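Local structure of pirin-like protein (Geobacillus kaustophilus, 2P17) at residues A[15-28]-A[41-53]. The protein is of unknown function but belongs to the pirin family of the cupin clan and binds one iron ion per subunit. Sequence-based numbering, arbitrary orientation.
Sequences MTTNSPIHRSGSVL and LLMEDIFERGTFD
His22 and Asp45 meet on one face of an antiparallel strand pair, in the two-cupin fold expected of a pirin, where strand 22-26 lies between strand 3-19 and strand 41-47. The imidazole is swung out with CG anti to the backbone N (chi1 -176°), and its NE2 donates almost straight to Asp45 OD1 at 2.7 Å, on the anti side of OD1 and 23° out of the carboxylate plane, while OD1 lies in the imidazole plane. Thr51 CG2 sits over one ring face in a CH-pi contact, 4.0 Å from the centroid, opposite Asn18 ND2, while Phe52 turns an edge toward the face of the His22 ring in a T-shaped pair, planes 72° apart. With an alanine here, Asp45 OD1 would probably lose the NE2 donor and a gap open beside Thr51 CG2 and Phe52, on the segment leading to the predicted iron ligand His55. On the other face, Met15, a selenomethionine, crosses Glu44 at about a right angle with SE 3.0 Å from Glu44 OE1; the bend at chi3 turns Met15 CE toward Ile46 CD1. Glu44 OE2 is hydrogen-bonded to His110 NE2 on neighbouring strand 109-117. Near Leu28 is a classic β bulge, where Leu42 O accepts from both Val27 N (2.9 Å) and Leu28 N (3.1 Å).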
HETATM    1  N   MSE A  15     -13.298   6.247 -10.366  1.00 18.63           N
HETATM    2  CA  MSE A  15     -12.357   7.276 -10.802  1.00 18.59           C
HETATM    3  C   MSE A  15     -13.068   8.477 -11.390  1.00 18.23           C
HETATM    4  O   MSE A  15     -14.142   8.347 -11.987  1.00 18.87           O
HETATM    5  CB  MSE A  15     -11.354   6.704 -11.798  1.00 18.94           C
HETATM    6  CG  MSE A  15     -10.573   5.560 -11.205  1.00 19.62           C
HETATM    7 SE   MSE A  15      -8.986   5.171 -12.204  0.40 19.21          SE
HETATM    8  CE  MSE A  15      -7.907   6.694 -11.663  1.00 20.43           C
ATOM      9  N   THR A  16     -12.457   9.643 -11.207  1.00 17.56           N
ATOM     10  CA  THR A  16     -12.985  10.891 -11.741  1.00 17.56           C
ATOM     11  C   THR A  16     -11.883  11.620 -12.487  1.00 17.15           C
ATOM     12  O   THR A  16     -10.705  11.458 -12.182  1.00 16.58           O
ATOM     13  CB  THR A  16     -13.559  11.807 -10.622  1.00 18.28           C
ATOM     14  OG1 THR A  16     -14.198  12.947 -11.212  0.10 17.76           O
ATOM     15  CG2 THR A  16     -12.474  12.279  -9.665  1.00 19.25           C
ATOM     16  N   THR A  17     -12.268  12.436 -13.461  1.00 17.20           N
ATOM     17  CA  THR A  17     -11.307  13.238 -14.196  1.00 17.73           C
ATOM     18  C   THR A  17     -11.132  14.604 -13.533  1.00 17.61           C
ATOM     19  O   THR A  17     -12.081  15.401 -13.452  1.00 18.26           O
ATOM     20  CB  THR A  17     -11.697  13.337 -15.677  1.00 17.81           C
ATOM     21  OG1 THR A  17     -11.711  12.012 -16.233  1.00 19.87           O
ATOM     22  CG2 THR A  17     -10.703  14.190 -16.444  1.00 18.75           C
ATOM     23  N   ASN A  18      -9.927  14.851 -13.026  1.00 17.31           N
ATOM     24  CA  ASN A  18      -9.591  16.129 -12.394  1.00 17.43           C
ATOM     25  C   ASN A  18      -9.290  17.182 -13.440  1.00 17.39           C
ATOM     26  O   ASN A  18      -9.724  18.330 -13.331  1.00 17.41           O
ATOM     27  CB  ASN A  18      -8.368  16.002 -11.482  1.00 17.74           C
ATOM     28  CG  ASN A  18      -8.591  15.075 -10.319  1.00 19.14           C
ATOM     29  OD1 ASN A  18      -8.879  15.516  -9.200  1.00 23.25           O
ATOM     30  ND2 ASN A  18      -8.438  13.791 -10.559  1.00 18.64           N
ATOM     31  N   SER A  19      -8.520  16.787 -14.446  1.00 16.93           N
ATOM     32  CA  SER A  19      -8.045  17.699 -15.482  1.00 16.72           C
ATOM     33  C   SER A  19      -7.652  16.876 -16.701  1.00 16.94           C
ATOM     34  O   SER A  19      -7.667  15.648 -16.659  1.00 16.48           O
ATOM     35  CB  SER A  19      -6.847  18.507 -14.965  1.00 16.95           C
ATOM     36  OG  SER A  19      -5.652  17.737 -14.979  1.00 16.83           O
ATOM     37  N   PRO A  20      -7.301  17.548 -17.809  1.00 17.12           N
ATOM     38  CA  PRO A  20      -6.863  16.839 -19.005  1.00 17.17           C
ATOM     39  C   PRO A  20      -5.610  15.980 -18.781  1.00 16.59           C
ATOM     40  O   PRO A  20      -5.315  15.095 -19.592  1.00 17.65           O
ATOM     41  CB  PRO A  20      -6.551  17.976 -19.983  1.00 17.71           C
ATOM     42  CG  PRO A  20      -7.350  19.129 -19.488  1.00 17.67           C
ATOM     43  CD  PRO A  20      -7.346  19.005 -18.012  1.00 17.64           C
ATOM     44  N   ILE A  21      -4.895  16.231 -17.690  1.00 15.64           N
ATOM     45  CA  ILE A  21      -3.651  15.492 -17.401  1.00 15.28           C
ATOM     46  C   ILE A  21      -3.718  14.658 -16.115  1.00 14.73           C
ATOM     47  O   ILE A  21      -2.706  14.086 -15.690  1.00 14.13           O
ATOM     48  CB  ILE A  21      -2.410  16.441 -17.381  1.00 15.05           C
ATOM     49  CG1 ILE A  21      -2.546  17.539 -16.315  1.00 15.83           C
ATOM     50  CG2 ILE A  21      -2.174  17.036 -18.777  1.00 15.81           C
ATOM     51  CD1 ILE A  21      -1.270  18.347 -16.094  1.00 15.87           C
ATOM     52  N   HIS A  22      -4.902  14.563 -15.509  1.00 13.09           N
ATOM     53  CA  HIS A  22      -5.017  13.924 -14.197  1.00 12.33           C
ATOM     54  C   HIS A  22      -6.383  13.310 -13.933  1.00 12.32           C
ATOM     55  O   HIS A  22      -7.407  13.991 -13.973  1.00 11.97           O
ATOM     56  CB  HIS A  22      -4.678  14.950 -13.106  1.00 12.28           C
ATOM     57  CG  HIS A  22      -4.661  14.405 -11.712  1.00 12.94           C
ATOM     58  ND1 HIS A  22      -4.937  15.187 -10.612  1.00 13.13           N
ATOM     59  CD2 HIS A  22      -4.374  13.171 -11.234  1.00 13.63           C
ATOM     60  CE1 HIS A  22      -4.827  14.460  -9.515  1.00 14.26           C
ATOM     61  NE2 HIS A  22      -4.502  13.229  -9.864  1.00 12.69           N
ATOM     62  N   ARG A  23      -6.378  12.001 -13.693  1.00 11.47           N
ATOM     63  CA  ARG A  23      -7.553  11.272 -13.228  1.00 12.10           C
ATOM     64  C   ARG A  23      -7.214  10.679 -11.866  1.00 11.77           C
ATOM     65  O   ARG A  23      -6.061  10.335 -11.604  1.00 11.82           O
ATOM     66  CB  ARG A  23      -7.924  10.148 -14.196  1.00 13.19           C
ATOM     67  CG  ARG A  23      -8.322  10.625 -15.580  1.00 16.59           C
ATOM     68  CD  ARG A  23      -8.869   9.487 -16.429  1.00 21.88           C
ATOM     69  NE  ARG A  23     -10.243   9.146 -16.058  1.00 26.19           N
ATOM     70  CZ  ARG A  23     -10.627   7.988 -15.518  1.00 27.32           C
ATOM     71  NH1 ARG A  23      -9.750   7.020 -15.293  1.00 28.89           N
ATOM     72  NH2 ARG A  23     -11.907   7.794 -15.224  1.00 28.22           N
ATOM     73  N   SER A  24      -8.209  10.556 -10.999  1.00 12.05           N
ATOM     74  CA  SER A  24      -7.933  10.012  -9.668  1.00 12.91           C
ATOM     75  C   SER A  24      -9.088   9.226  -9.082  1.00 13.40           C
ATOM     76  O   SER A  24     -10.236   9.396  -9.493  1.00 14.89           O
ATOM     77  CB  SER A  24      -7.507  11.112  -8.686  1.00 13.24           C
ATOM     78  OG  SER A  24      -8.553  12.047  -8.502  1.00 15.70           O
ATOM     79  N   GLY A  25      -8.765   8.378  -8.106  1.00 13.68           N
ATOM     80  CA  GLY A  25      -9.805   7.600  -7.411  1.00 14.54           C
ATOM     81  C   GLY A  25      -9.466   7.437  -5.953  1.00 14.97           C
ATOM     82  O   GLY A  25      -8.303   7.243  -5.614  1.00 15.16           O
ATOM     83  N   SER A  26     -10.477   7.541  -5.094  1.00 15.13           N
ATOM     84  CA  SER A  26     -10.291   7.336  -3.658  1.00 15.66           C
ATOM     85  C   SER A  26     -10.483   5.866  -3.317  1.00 14.70           C
ATOM     86  O   SER A  26     -11.535   5.285  -3.604  1.00 15.29           O
ATOM     87  CB  SER A  26     -11.237   8.214  -2.827  1.00 16.60           C
ATOM     88  OG  SER A  26     -10.632   9.474  -2.565  1.00 20.82           O
ATOM     89  N   VAL A  27      -9.441   5.262  -2.755  1.00 13.98           N
ATOM     90  CA  VAL A  27      -9.495   3.862  -2.338  1.00 13.68           C
ATOM     91  C   VAL A  27      -9.858   3.809  -0.852  1.00 13.36           C
ATOM     92  O   VAL A  27     -10.790   3.112  -0.438  1.00 13.17           O
ATOM     93  CB  VAL A  27      -8.173   3.117  -2.652  1.00 13.48           C
ATOM     94  CG1 VAL A  27      -8.327   1.619  -2.405  1.00 14.26           C
ATOM     95  CG2 VAL A  27      -7.714   3.376  -4.106  1.00 14.08           C
ATOM     96  N   LEU A  28      -9.104   4.561  -0.059  1.00 13.26           N
ATOM     97  CA  LEU A  28      -9.458   4.860   1.315  1.00 12.96           C
ATOM     98  C   LEU A  28      -9.675   6.358   1.353  1.00 13.70           C
ATOM     99  O   LEU A  28      -8.731   7.135   1.117  1.00 13.49           O
ATOM    100  CB  LEU A  28      -8.320   4.473   2.280  1.00 12.84           C
ATOM    101  CG  LEU A  28      -8.287   3.047   2.840  1.00 12.73           C
ATOM    102  CD1 LEU A  28      -8.091   2.006   1.748  1.00 13.97           C
ATOM    103  CD2 LEU A  28      -7.190   2.927   3.909  1.00 13.23           C
ATOM    104  N   LEU A  41      -5.241   7.585   4.270  1.00 11.05           N
ATOM    105  CA  LEU A  41      -5.879   7.617   2.961  1.00 12.07           C
ATOM    106  C   LEU A  41      -5.078   6.779   1.976  1.00 11.10           C
ATOM    107  O   LEU A  41      -3.909   6.462   2.212  1.00 11.04           O
ATOM    108  CB  LEU A  41      -6.081   9.050   2.443  1.00 13.54           C
ATOM    109  CG  LEU A  41      -4.879   9.926   2.114  1.00 15.24           C
ATOM    110  CD1 LEU A  41      -4.305   9.617   0.733  1.00 17.94           C
ATOM    111  CD2 LEU A  41      -5.283  11.408   2.177  1.00 14.53           C
ATOM    112  N   LEU A  42      -5.734   6.398   0.888  1.00 11.18           N
ATOM    113  CA  LEU A  42      -5.053   5.742  -0.221  1.00 11.17           C
ATOM    114  C   LEU A  42      -5.707   6.260  -1.487  1.00 11.83           C
ATOM    115  O   LEU A  42      -6.917   6.107  -1.661  1.00 11.66           O
ATOM    116  CB  LEU A  42      -5.189   4.219  -0.146  1.00 11.49           C
ATOM    117  CG  LEU A  42      -4.567   3.448  -1.322  1.00 11.97           C
ATOM    118  CD1 LEU A  42      -3.063   3.701  -1.484  1.00 12.45           C
ATOM    119  CD2 LEU A  42      -4.828   1.960  -1.151  1.00 12.03           C
HETATM  120  N   MSE A  43      -4.899   6.883  -2.336  1.00 12.78           N
HETATM  121  CA  MSE A  43      -5.381   7.523  -3.555  1.00 14.64           C
HETATM  122  C   MSE A  43      -4.740   6.887  -4.779  1.00 13.34           C
HETATM  123  O   MSE A  43      -3.530   6.633  -4.790  1.00 12.68           O
HETATM  124  CB  MSE A  43      -5.023   9.002  -3.506  1.00 15.22           C
HETATM  125  CG  MSE A  43      -5.509   9.803  -4.678  1.00 17.18           C
HETATM  126 SE   MSE A  43      -5.413  11.672  -4.242  0.30 20.70          SE
HETATM  127  CE  MSE A  43      -6.612  11.671  -2.713  1.00 22.15           C
ATOM    128  N   GLU A  44      -5.559   6.642  -5.802  1.00 12.78           N
ATOM    129  CA  GLU A  44      -5.089   6.183  -7.098  1.00 12.76           C
ATOM    130  C   GLU A  44      -5.017   7.381  -8.024  1.00 12.62           C
ATOM    131  O   GLU A  44      -5.963   8.162  -8.099  1.00 12.72           O
ATOM    132  CB  GLU A  44      -6.035   5.132  -7.678  1.00 13.07           C
ATOM    133  CG  GLU A  44      -5.633   4.642  -9.069  1.00 14.54           C
ATOM    134  CD  GLU A  44      -6.736   3.869  -9.783  0.60 14.02           C
ATOM    135  OE1 GLU A  44      -7.939   4.157  -9.570  0.50 14.64           O
ATOM    136  OE2 GLU A  44      -6.390   2.977 -10.580  1.00 17.70           O
ATOM    137  N   ASP A  45      -3.888   7.530  -8.713  1.00 12.20           N
ATOM    138  CA  ASP A  45      -3.699   8.651  -9.637  1.00 12.01           C
ATOM    139  C   ASP A  45      -3.178   8.172 -10.974  1.00 11.73           C
ATOM    140  O   ASP A  45      -2.330   7.281 -11.040  1.00 11.50           O
ATOM    141  CB  ASP A  45      -2.725   9.674  -9.056  1.00 12.18           C
ATOM    142  CG  ASP A  45      -3.288  10.385  -7.847  1.00 14.64           C
ATOM    143  OD1 ASP A  45      -4.111  11.306  -8.031  1.00 15.12           O
ATOM    144  OD2 ASP A  45      -2.901  10.027  -6.718  1.00 17.14           O
ATOM    145  N   ILE A  46      -3.713   8.758 -12.042  1.00 11.04           N
ATOM    146  CA  ILE A  46      -3.150   8.605 -13.370  1.00 11.25           C
ATOM    147  C   ILE A  46      -2.834  10.018 -13.828  1.00 11.21           C
ATOM    148  O   ILE A  46      -3.746  10.844 -13.954  1.00 11.01           O
ATOM    149  CB  ILE A  46      -4.149   7.931 -14.338  1.00 11.23           C
ATOM    150  CG1 ILE A  46      -4.544   6.543 -13.816  1.00 12.28           C
ATOM    151  CG2 ILE A  46      -3.558   7.873 -15.755  1.00 11.34           C
ATOM    152  CD1 ILE A  46      -5.640   5.876 -14.602  1.00 13.67           C
ATOM    153  N   PHE A  47      -1.560  10.317 -14.062  1.00 10.52           N
ATOM    154  CA  PHE A  47      -1.167  11.708 -14.270  1.00 10.95           C
ATOM    155  C   PHE A  47       0.022  11.901 -15.194  1.00 11.55           C
ATOM    156  O   PHE A  47       0.837  10.992 -15.374  1.00 11.18           O
ATOM    157  CB  PHE A  47      -1.000  12.461 -12.934  1.00 10.94           C
ATOM    158  CG  PHE A  47       0.059  11.893 -12.015  1.00 10.74           C
ATOM    159  CD1 PHE A  47       1.216  12.611 -11.749  1.00 11.25           C
ATOM    160  CD2 PHE A  47      -0.123  10.659 -11.386  1.00 10.19           C
ATOM    161  CE1 PHE A  47       2.178  12.114 -10.885  1.00 11.85           C
ATOM    162  CE2 PHE A  47       0.840  10.142 -10.518  1.00  9.92           C
ATOM    163  CZ  PHE A  47       2.003  10.876 -10.269  1.00 10.62           C
ATOM    164  N   GLU A  48       0.091  13.090 -15.790  1.00 12.63           N
ATOM    165  CA  GLU A  48       1.181  13.459 -16.682  1.00 14.26           C
ATOM    166  C   GLU A  48       2.070  14.525 -16.050  1.00 14.26           C
ATOM    167  O   GLU A  48       1.737  15.089 -15.002  1.00 14.10           O
ATOM    168  CB  GLU A  48       0.618  13.943 -18.028  1.00 14.10           C
ATOM    169  CG  GLU A  48      -0.154  12.852 -18.786  1.00 16.42           C
ATOM    170  CD  GLU A  48      -0.908  13.354 -20.009  1.00 17.60           C
ATOM    171  OE1 GLU A  48      -0.341  14.140 -20.808  0.80 21.30           O
ATOM    172  OE2 GLU A  48      -2.074  12.938 -20.180  0.50 18.20           O
ATOM    173  N   ARG A  49       3.208  14.782 -16.688  1.00 14.70           N
ATOM    174  CA  ARG A  49       4.165  15.788 -16.235  1.00 15.37           C
ATOM    175  C   ARG A  49       3.478  17.139 -16.057  1.00 15.18           C
ATOM    176  O   ARG A  49       2.710  17.583 -16.921  1.00 15.48           O
ATOM    177  CB  ARG A  49       5.322  15.911 -17.231  1.00 15.77           C
ATOM    178  CG  ARG A  49       6.520  16.692 -16.716  1.00 17.12           C
ATOM    179  CD  ARG A  49       7.734  16.440 -17.594  1.00 17.57           C
ATOM    180  NE  ARG A  49       8.934  17.149 -17.142  1.00 19.83           N
ATOM    181  CZ  ARG A  49       9.775  16.708 -16.208  1.00 20.56           C
ATOM    182  NH1 ARG A  49       9.570  15.547 -15.585  1.00 19.09           N
ATOM    183  NH2 ARG A  49      10.839  17.437 -15.896  1.00 21.98           N
ATOM    184  N   GLY A  50       3.748  17.765 -14.914  1.00 15.40           N
ATOM    185  CA  GLY A  50       3.216  19.091 -14.593  1.00 15.62           C
ATOM    186  C   GLY A  50       1.957  19.101 -13.746  1.00 15.67           C
ATOM    187  O   GLY A  50       1.453  20.169 -13.389  1.00 15.77           O
ATOM    188  N   THR A  51       1.443  17.913 -13.422  1.00 15.11           N
ATOM    189  CA  THR A  51       0.201  17.793 -12.658  1.00 15.25           C
ATOM    190  C   THR A  51       0.304  18.420 -11.265  1.00 15.64           C
ATOM    191  O   THR A  51      -0.534  19.249 -10.885  1.00 16.06           O
ATOM    192  CB  THR A  51      -0.244  16.317 -12.523  1.00 14.85           C
ATOM    193  OG1 THR A  51      -0.562  15.794 -13.819  1.00 14.48           O
ATOM    194  CG2 THR A  51      -1.469  16.206 -11.633  1.00 14.61           C
ATOM    195  N   PHE A  52       1.321  18.009 -10.515  1.00 15.73           N
ATOM    196  CA  PHE A  52       1.458  18.424  -9.126  1.00 16.40           C
ATOM    197  C   PHE A  52       2.483  19.529  -8.927  1.00 16.71           C
ATOM    198  O   PHE A  52       3.429  19.673  -9.700  1.00 17.56           O
ATOM    199  CB  PHE A  52       1.800  17.225  -8.244  1.00 16.18           C
ATOM    200  CG  PHE A  52       0.723  16.189  -8.201  1.00 15.60           C
ATOM    201  CD1 PHE A  52      -0.505  16.470  -7.607  1.00 15.48           C
ATOM    202  CD2 PHE A  52       0.928  14.931  -8.754  1.00 16.47           C
ATOM    203  CE1 PHE A  52      -1.516  15.513  -7.575  1.00 16.74           C
ATOM    204  CE2 PHE A  52      -0.069  13.978  -8.724  1.00 15.74           C
ATOM    205  CZ  PHE A  52      -1.289  14.261  -8.131  1.00 16.00           C
ATOM    206  N   ASP A  53       2.263  20.311  -7.878  1.00 17.48           N
ATOM    207  CA  ASP A  53       3.208  21.318  -7.436  1.00 18.12           C
ATOM    208  C   ASP A  53       3.923  20.807  -6.193  1.00 17.73           C
ATOM    209  O   ASP A  53       3.542  19.787  -5.615  1.00 18.05           O
ATOM    210  CB  ASP A  53       2.474  22.621  -7.123  1.00 18.87           C
ATOM    211  CG  ASP A  53       1.858  23.255  -8.363  1.00 21.47           C
ATOM    212  OD1 ASP A  53       2.506  23.245  -9.433  1.00 25.94           O
ATOM    213  OD2 ASP A  53       0.724  23.764  -8.262  1.00 25.79           O
TER